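Local atomic coordinates of hepatocyte growth factor-regulated tyrosine kinase substrate (Drosophila melanogaster, PDB entry 1DVP), a protein that is essential for endosome membrane invagination and multivesicular body formation, promotes degradation of active tyrosine kinase receptors, possibly by sorting them, and binds ubiquitin, phosphatidylinositol and zinc. Residues A[91-96]-A[100-105]; A[45-50]-A[64-69]. All blocks are in the same frame, centred on the assembly; numbering follows the deposited sequence.

Both interactions lie within the VHS domain and each pairs two successive, nearly antiparallel helices. Interaction 2 is wholly buried. It joins helices 40-51 and 56-72 through aliphatic side chains alone. Interaction 1 joins helices 84-96 and 100-116 close to the turn between them and is partly buried. There Phe93 and Val102 make an apolar contact, while Arg103 reaches the backbone carbonyl of Leu94. The axes of the short segments approach to 8.5 Å in interaction 1 and 10.5 Å in interaction 2. The two contacts share no helix, but a salt bridge joins helices 100-116 and 56-72: Lys105 of segment 100-105 pairs with Glu67 of segment 64-69, NZ to OE1 2.7 Å.

Interaction 1 (A[91-96]-A[100-105]); sequences SSFLES and ENVRQK
Phe93 and Val102 make the apolar part of this contact. CG1 of Val102 meets the ring near CE2 and CZ, at 3.5 Å from CE2 and obliquely to the ring. The two side chains cross at about a right angle. Phe93 has CG anti to its backbone N (chi1 173°), and this carries the far end of the ring toward helix 100-116. Val102 also packs on Ser59 and Leu63 of helix 56-72. Leu94 is buried, and its CD1 lies 4.3 Å from CG of Arg103.

The polar part is built on Arg103. Its chain bends at chi3, which turns the guanidinium toward the carbonyl oxygens of the last turn of helix 84-96. NE gives a weak hydrogen bond to O of Leu94, 2.7 Å long but bent at 125°. O of Glu95 lies at the edge of the guanidinium, 3.7 Å from NH2. NH2 also makes a weak hydrogen bond to Thr97 O in the turn. NH1 pairs with OE2 of Glu100, one turn earlier, in a salt bridge modelled very short at 2.4 Å, so its geometry is doubtful.

Within helix 84-96, Ser96 OG donates to Ser92 O at 3.1 Å. Ser96 N reaches the same oxygen from the opposite face of its plane.

Segments 91-96 and 100-105 run nearly antiparallel, their axes at 147°, across a three-residue turn. This is a helical hairpin of the VHS superhelix.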
ATOM      1  N   SER A  91      22.244 -14.938  32.194  1.00 51.19           N
ATOM      2  CA  SER A  91      21.646 -15.476  33.390  1.00 51.02           C
ATOM      3  C   SER A  91      22.068 -14.746  34.650  1.00 50.93           C
ATOM      4  O   SER A  91      21.213 -14.274  35.416  1.00 50.84           O
ATOM      5  CB  SER A  91      21.970 -16.947  33.521  1.00 50.89           C
ATOM      6  OG  SER A  91      21.055 -17.499  34.434  1.00 50.84           O
ATOM      7  N   SER A  92      23.375 -14.649  34.877  1.00 50.88           N
ATOM      8  CA  SER A  92      23.835 -13.975  36.081  1.00 50.99           C
ATOM      9  C   SER A  92      23.398 -12.536  36.075  1.00 50.90           C
ATOM     10  O   SER A  92      23.085 -11.975  37.120  1.00 50.95           O
ATOM     11  CB  SER A  92      25.355 -14.054  36.231  1.00 51.08           C
ATOM     12  OG  SER A  92      26.006 -14.221  34.983  1.00 51.33           O
ATOM     13  N   PHE A  93      23.358 -11.948  34.886  1.00 50.91           N
ATOM     14  CA  PHE A  93      22.953 -10.566  34.733  1.00 50.77           C
ATOM     15  C   PHE A  93      21.552 -10.342  35.281  1.00 50.93           C
ATOM     16  O   PHE A  93      21.342  -9.481  36.131  1.00 51.02           O
ATOM     17  CB  PHE A  93      23.002 -10.174  33.250  1.00 50.55           C
ATOM     18  CG  PHE A  93      22.434  -8.807  32.958  1.00 50.22           C
ATOM     19  CD1 PHE A  93      23.182  -7.651  33.194  1.00 50.07           C
ATOM     20  CD2 PHE A  93      21.144  -8.674  32.452  1.00 49.97           C
ATOM     21  CE1 PHE A  93      22.655  -6.388  32.927  1.00 49.92           C
ATOM     22  CE2 PHE A  93      20.611  -7.413  32.186  1.00 49.82           C
ATOM     23  CZ  PHE A  93      21.372  -6.274  32.425  1.00 49.81           C
ATOM     24  N   LEU A  94      20.588 -11.112  34.796  1.00 51.08           N
ATOM     25  CA  LEU A  94      19.217 -10.927  35.229  1.00 51.41           C
ATOM     26  C   LEU A  94      19.029 -11.309  36.691  1.00 51.72           C
ATOM     27  O   LEU A  94      18.146 -10.799  37.371  1.00 51.70           O
ATOM     28  CB  LEU A  94      18.272 -11.751  34.357  1.00 51.27           C
ATOM     29  CG  LEU A  94      18.299 -13.269  34.556  1.00 51.19           C
ATOM     30  CD1 LEU A  94      17.355 -13.683  35.691  1.00 50.91           C
ATOM     31  CD2 LEU A  94      17.877 -13.933  33.267  1.00 51.13           C
ATOM     32  N   GLU A  95      19.875 -12.200  37.176  1.00 52.22           N
ATOM     33  CA  GLU A  95      19.759 -12.653  38.543  1.00 52.76           C
ATOM     34  C   GLU A  95      20.305 -11.668  39.572  1.00 52.80           C
ATOM     35  O   GLU A  95      19.877 -11.675  40.721  1.00 52.83           O
ATOM     36  CB  GLU A  95      20.454 -13.999  38.675  1.00 53.08           C
ATOM     37  CG  GLU A  95      19.670 -14.981  39.504  1.00 53.87           C
ATOM     38  CD  GLU A  95      19.879 -16.391  39.035  1.00 54.21           C
ATOM     39  OE1 GLU A  95      19.315 -16.758  37.971  1.00 54.48           O
ATOM     40  OE2 GLU A  95      20.618 -17.125  39.724  1.00 54.59           O
ATOM     41  N   SER A  96      21.234 -10.811  39.158  1.00 52.90           N
ATOM     42  CA  SER A  96      21.815  -9.860  40.083  1.00 53.08           C
ATOM     43  C   SER A  96      21.505  -8.384  39.846  1.00 53.12           C
ATOM     44  O   SER A  96      21.981  -7.547  40.593  1.00 53.21           O
ATOM     45  CB  SER A  96      23.339 -10.053  40.148  1.00 53.17           C
ATOM     46  OG  SER A  96      23.974  -9.621  38.959  1.00 53.36           O
ATOM     47  N   GLU A 100      14.145  -4.739  38.589  1.00 51.89           N
ATOM     48  CA  GLU A 100      13.259  -5.830  38.219  1.00 51.46           C
ATOM     49  C   GLU A 100      12.824  -5.676  36.766  1.00 51.06           C
ATOM     50  O   GLU A 100      12.708  -6.661  36.048  1.00 50.92           O
ATOM     51  CB  GLU A 100      12.025  -5.828  39.126  1.00 51.85           C
ATOM     52  CG  GLU A 100      11.011  -6.934  38.866  1.00 52.10           C
ATOM     53  CD  GLU A 100      11.523  -8.309  39.227  1.00 52.51           C
ATOM     54  OE1 GLU A 100      10.779  -9.296  39.025  1.00 52.91           O
ATOM     55  OE2 GLU A 100      12.668  -8.421  39.711  1.00 52.69           O
ATOM     56  N   ASN A 101      12.580  -4.435  36.345  1.00 50.38           N
ATOM     57  CA  ASN A 101      12.164  -4.155  34.966  1.00 49.60           C
ATOM     58  C   ASN A 101      13.216  -4.726  34.001  1.00 48.91           C
ATOM     59  O   ASN A 101      12.886  -5.225  32.919  1.00 48.84           O
ATOM     60  CB  ASN A 101      12.022  -2.637  34.748  1.00 49.76           C
ATOM     61  CG  ASN A 101      13.369  -1.937  34.651  1.00 49.84           C
ATOM     62  OD1 ASN A 101      14.258  -2.170  35.478  1.00 50.09           O
ATOM     63  ND2 ASN A 101      13.529  -1.077  33.641  1.00 49.78           N
ATOM     64  N   VAL A 102      14.477  -4.648  34.417  1.00 48.13           N
ATOM     65  CA  VAL A 102      15.590  -5.155  33.629  1.00 47.34           C
ATOM     66  C   VAL A 102      15.573  -6.684  33.609  1.00 46.79           C
ATOM     67  O   VAL A 102      15.790  -7.308  32.560  1.00 46.60           O
ATOM     68  CB  VAL A 102      16.940  -4.704  34.215  1.00 47.46           C
ATOM     69  CG1 VAL A 102      18.072  -5.238  33.357  1.00 47.37           C
ATOM     70  CG2 VAL A 102      17.003  -3.191  34.301  1.00 47.34           C
ATOM     71  N   ARG A 103      15.336  -7.281  34.781  1.00 46.04           N
ATOM     72  CA  ARG A 103      15.293  -8.733  34.928  1.00 45.21           C
ATOM     73  C   ARG A 103      14.132  -9.370  34.137  1.00 44.62           C
ATOM     74  O   ARG A 103      14.298 -10.441  33.524  1.00 44.27           O
ATOM     75  CB  ARG A 103      15.183  -9.106  36.413  1.00 45.21           C
ATOM     76  CG  ARG A 103      14.670 -10.514  36.633  1.00 45.24           C
ATOM     77  CD  ARG A 103      14.610 -10.863  38.122  1.00 45.46           C
ATOM     78  NE  ARG A 103      15.862 -10.512  38.779  1.00 45.59           N
ATOM     79  CZ  ARG A 103      16.038  -9.435  39.538  1.00 45.53           C
ATOM     80  NH1 ARG A 103      15.036  -8.590  39.757  1.00 45.40           N
ATOM     81  NH2 ARG A 103      17.231  -9.195  40.061  1.00 45.48           N
ATOM     82  N   GLN A 104      12.974  -8.708  34.167  1.00 43.85           N
ATOM     83  CA  GLN A 104      11.791  -9.165  33.445  1.00 43.26           C
ATOM     84  C   GLN A 104      12.026  -9.140  31.932  1.00 42.73           C
ATOM     85  O   GLN A 104      11.655 -10.075  31.218  1.00 42.49           O
ATOM     86  CB  GLN A 104      10.575  -8.292  33.770  1.00 43.46           C
ATOM     87  CG  GLN A 104       9.898  -8.637  35.097  1.00 44.06           C
ATOM     88  CD  GLN A 104       9.934 -10.127  35.377  1.00 44.29           C
ATOM     89  OE1 GLN A 104      10.831 -10.600  36.050  1.00 44.81           O
ATOM     90  NE2 GLN A 104       8.976 -10.871  34.839  1.00 44.47           N
ATOM     91  N   LYS A 105      12.661  -8.078  31.455  1.00 42.06           N
ATOM     92  CA  LYS A 105      12.909  -7.951  30.028  1.00 41.56           C
ATOM     93  C   LYS A 105      13.880  -9.019  29.560  1.00 41.35           C
ATOM     94  O   LYS A 105      13.722  -9.577  28.475  1.00 41.15           O
ATOM     95  CB  LYS A 105      13.441  -6.544  29.697  1.00 41.19           C
ATOM     96  CG  LYS A 105      13.697  -6.299  28.204  1.00 40.66           C
ATOM     97  CD  LYS A 105      12.426  -6.417  27.353  1.00 39.89           C
ATOM     98  CE  LYS A 105      12.778  -6.340  25.853  1.00 39.71           C
ATOM     99  NZ  LYS A 105      11.565  -6.285  24.986  1.00 38.92           N
TER

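Interaction 2 (A[45-50]-A[64-69]); sequences AAIKKK and LVLESI
Ile47 sends its two branches to different partners on helix 56-72. Its CG1 stands anti to the carbonyl carbon (chi1 -74°), and with chi2 extended at 177° the methyl CD1 is carried out to Val65 and Ile69. The other branch, CG2, turns to Leu66. Ile69 places CG1 between its backbone N and carbonyl carbon (chi1 64°), and its CD1 then comes out to meet that of Ile47.

The two isoleucines reach toward each other tip to tip. Their CD1 methyls are 3.5 Å apart, tighter than usual van der Waals contact. Val65 crosses Ile47 obliquely. Its CG1 lies 3.8 Å from Ile47 CD1 and 4.1 Å from Ile47 CG1, so this methyl touches both carbons of the longer branch. Leu66 also approaches at a slant, with CG 4.1 Å from Ile47 CG2. A single side chain of helix 40-51 thus meets three side chains of helix 56-72.

The backbones stay well apart, with the CA atoms of Ile47 and Leu66 7.1 Å from each other. Other helices of the VHS superhelix close in around the contact. Val65 packs on Leu10 of helix 5-14, Ile69 on Ile33 of helix 23-34, and Leu66 on Phe90 and Trp113.

No hydrogen bond crosses between the segments, and all four touching residues are buried. The contact therefore rests on van der Waals packing and the exclusion of water, with shape rather than polar bonding setting how the aliphatic groups meet.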
ATOM      1  N   ALA A  45      29.702  -5.669  22.512  1.00 36.10           N
ATOM      2  CA  ALA A  45      30.506  -5.295  23.680  1.00 36.48           C
ATOM      3  C   ALA A  45      30.055  -3.927  24.154  1.00 36.73           C
ATOM      4  O   ALA A  45      29.924  -3.671  25.356  1.00 37.00           O
ATOM      5  CB  ALA A  45      32.020  -5.262  23.298  1.00 36.27           C
ATOM      6  N   ALA A  46      29.820  -3.031  23.210  1.00 37.02           N
ATOM      7  CA  ALA A  46      29.345  -1.705  23.567  1.00 37.48           C
ATOM      8  C   ALA A  46      27.935  -1.880  24.165  1.00 37.73           C
ATOM      9  O   ALA A  46      27.567  -1.197  25.119  1.00 37.70           O
ATOM     10  CB  ALA A  46      29.319  -0.786  22.324  1.00 37.30           C
ATOM     11  N   ILE A  47      27.151  -2.811  23.627  1.00 38.16           N
ATOM     12  CA  ILE A  47      25.814  -3.041  24.156  1.00 38.66           C
ATOM     13  C   ILE A  47      25.914  -3.567  25.590  1.00 39.00           C
ATOM     14  O   ILE A  47      25.188  -3.142  26.475  1.00 38.94           O
ATOM     15  CB  ILE A  47      25.014  -4.037  23.283  1.00 38.54           C
ATOM     16  CG1 ILE A  47      24.568  -3.341  21.986  1.00 38.65           C
ATOM     17  CG2 ILE A  47      23.773  -4.530  24.017  1.00 38.74           C
ATOM     18  CD1 ILE A  47      23.837  -4.252  20.997  1.00 38.41           C
ATOM     19  N   LYS A  48      26.822  -4.496  25.818  1.00 39.70           N
ATOM     20  CA  LYS A  48      26.964  -5.032  27.168  1.00 40.38           C
ATOM     21  C   LYS A  48      27.232  -3.920  28.183  1.00 40.61           C
ATOM     22  O   LYS A  48      26.615  -3.894  29.235  1.00 40.76           O
ATOM     23  CB  LYS A  48      28.089  -6.056  27.238  1.00 40.62           C
ATOM     24  CG  LYS A  48      27.733  -7.434  26.753  1.00 40.81           C
ATOM     25  CD  LYS A  48      28.996  -8.281  26.820  1.00 41.21           C
ATOM     26  CE  LYS A  48      28.973  -9.466  25.882  1.00 41.47           C
ATOM     27  NZ  LYS A  48      30.335  -9.679  25.244  1.00 41.69           N
ATOM     28  N   LYS A  49      28.139  -3.001  27.874  1.00 41.02           N
ATOM     29  CA  LYS A  49      28.419  -1.914  28.807  1.00 41.53           C
ATOM     30  C   LYS A  49      27.171  -1.116  29.159  1.00 41.63           C
ATOM     31  O   LYS A  49      26.995  -0.693  30.308  1.00 41.61           O
ATOM     32  CB  LYS A  49      29.469  -0.996  28.232  1.00 41.70           C
ATOM     33  CG  LYS A  49      30.776  -1.718  28.022  1.00 42.17           C
ATOM     34  CD  LYS A  49      31.842  -0.816  27.470  1.00 42.60           C
ATOM     35  CE  LYS A  49      33.141  -1.595  27.268  1.00 43.06           C
ATOM     36  NZ  LYS A  49      34.211  -0.709  26.703  1.00 43.63           N
ATOM     37  N   LYS A  50      26.302  -0.922  28.173  1.00 41.77           N
ATOM     38  CA  LYS A  50      25.070  -0.179  28.390  1.00 42.13           C
ATOM     39  C   LYS A  50      24.100  -1.030  29.210  1.00 42.40           C
ATOM     40  O   LYS A  50      23.295  -0.492  29.967  1.00 42.39           O
ATOM     41  CB  LYS A  50      24.441   0.247  27.062  1.00 41.96           C
ATOM     42  CG  LYS A  50      25.251   1.275  26.297  1.00 41.88           C
ATOM     43  CD  LYS A  50      25.359   2.630  27.005  1.00 41.98           C
ATOM     44  CE  LYS A  50      26.252   3.551  26.181  1.00 42.05           C
ATOM     45  NZ  LYS A  50      26.579   4.846  26.861  1.00 42.19           N
ATOM     46  N   LEU A  64      16.562  -3.570  24.637  1.00 27.21           N
ATOM     47  CA  LEU A  64      15.724  -3.365  23.466  1.00 27.09           C
ATOM     48  C   LEU A  64      16.657  -3.285  22.232  1.00 26.91           C
ATOM     49  O   LEU A  64      16.362  -3.859  21.181  1.00 27.04           O
ATOM     50  CB  LEU A  64      14.934  -2.057  23.623  1.00 27.24           C
ATOM     51  CG  LEU A  64      14.028  -1.713  22.440  1.00 27.46           C
ATOM     52  CD1 LEU A  64      13.042  -2.864  22.144  1.00 27.56           C
ATOM     53  CD2 LEU A  64      13.285  -0.430  22.728  1.00 27.36           C
ATOM     54  N   VAL A  65      17.785  -2.583  22.358  1.00 26.36           N
ATOM     55  CA  VAL A  65      18.719  -2.491  21.242  1.00 25.76           C
ATOM     56  C   VAL A  65      19.160  -3.914  20.882  1.00 25.98           C
ATOM     57  O   VAL A  65      19.216  -4.297  19.714  1.00 25.62           O
ATOM     58  CB  VAL A  65      19.960  -1.596  21.608  1.00 25.82           C
ATOM     59  CG1 VAL A  65      21.060  -1.687  20.516  1.00 25.29           C
ATOM     60  CG2 VAL A  65      19.498  -0.154  21.780  1.00 25.64           C
ATOM     61  N   LEU A  66      19.465  -4.700  21.905  1.00 25.84           N
ATOM     62  CA  LEU A  66      19.893  -6.080  21.714  1.00 26.20           C
ATOM     63  C   LEU A  66      18.826  -6.930  21.014  1.00 26.13           C
ATOM     64  O   LEU A  66      19.125  -7.680  20.107  1.00 26.73           O
ATOM     65  CB  LEU A  66      20.228  -6.692  23.081  1.00 26.15           C
ATOM     66  CG  LEU A  66      21.384  -7.713  23.157  1.00 26.76           C
ATOM     67  CD1 LEU A  66      21.148  -8.555  24.430  1.00 26.14           C
ATOM     68  CD2 LEU A  66      21.497  -8.605  21.899  1.00 26.26           C
ATOM     69  N   GLU A  67      17.579  -6.810  21.434  1.00 26.00           N
ATOM     70  CA  GLU A  67      16.493  -7.557  20.817  1.00 25.84           C
ATOM     71  C   GLU A  67      16.427  -7.251  19.310  1.00 25.63           C
ATOM     72  O   GLU A  67      16.222  -8.140  18.479  1.00 24.74           O
ATOM     73  CB  GLU A  67      15.186  -7.179  21.490  1.00 26.52           C
ATOM     74  CG  GLU A  67      13.903  -7.790  20.881  1.00 27.72           C
ATOM     75  CD  GLU A  67      12.663  -7.259  21.614  1.00 28.42           C
ATOM     76  OE1 GLU A  67      12.865  -6.519  22.619  1.00 28.87           O
ATOM     77  OE2 GLU A  67      11.514  -7.554  21.207  1.00 28.94           O
ATOM     78  N   SER A  68      16.616  -5.972  18.986  1.00 25.02           N
ATOM     79  CA  SER A  68      16.562  -5.495  17.613  1.00 24.96           C
ATOM     80  C   SER A  68      17.663  -5.979  16.704  1.00 24.90           C
ATOM     81  O   SER A  68      17.384  -6.303  15.554  1.00 24.71           O
ATOM     82  CB  SER A  68      16.535  -3.959  17.576  1.00 25.11           C
ATOM     83  OG  SER A  68      15.399  -3.495  18.242  1.00 25.32           O
ATOM     84  N   ILE A  69      18.907  -6.011  17.170  1.00 24.81           N
ATOM     85  CA  ILE A  69      19.947  -6.481  16.254  1.00 25.01           C
ATOM     86  C   ILE A  69      19.873  -8.002  16.074  1.00 25.37           C
ATOM     87  O   ILE A  69      20.203  -8.526  15.015  1.00 25.48           O
ATOM     88  CB  ILE A  69      21.393  -6.026  16.696  1.00 24.60           C
ATOM     89  CG1 ILE A  69      21.785  -6.645  18.045  1.00 24.28           C
ATOM     90  CG2 ILE A  69      21.437  -4.500  16.823  1.00 24.78           C
ATOM     91  CD1 ILE A  69      23.295  -6.459  18.375  1.00 23.81           C
TER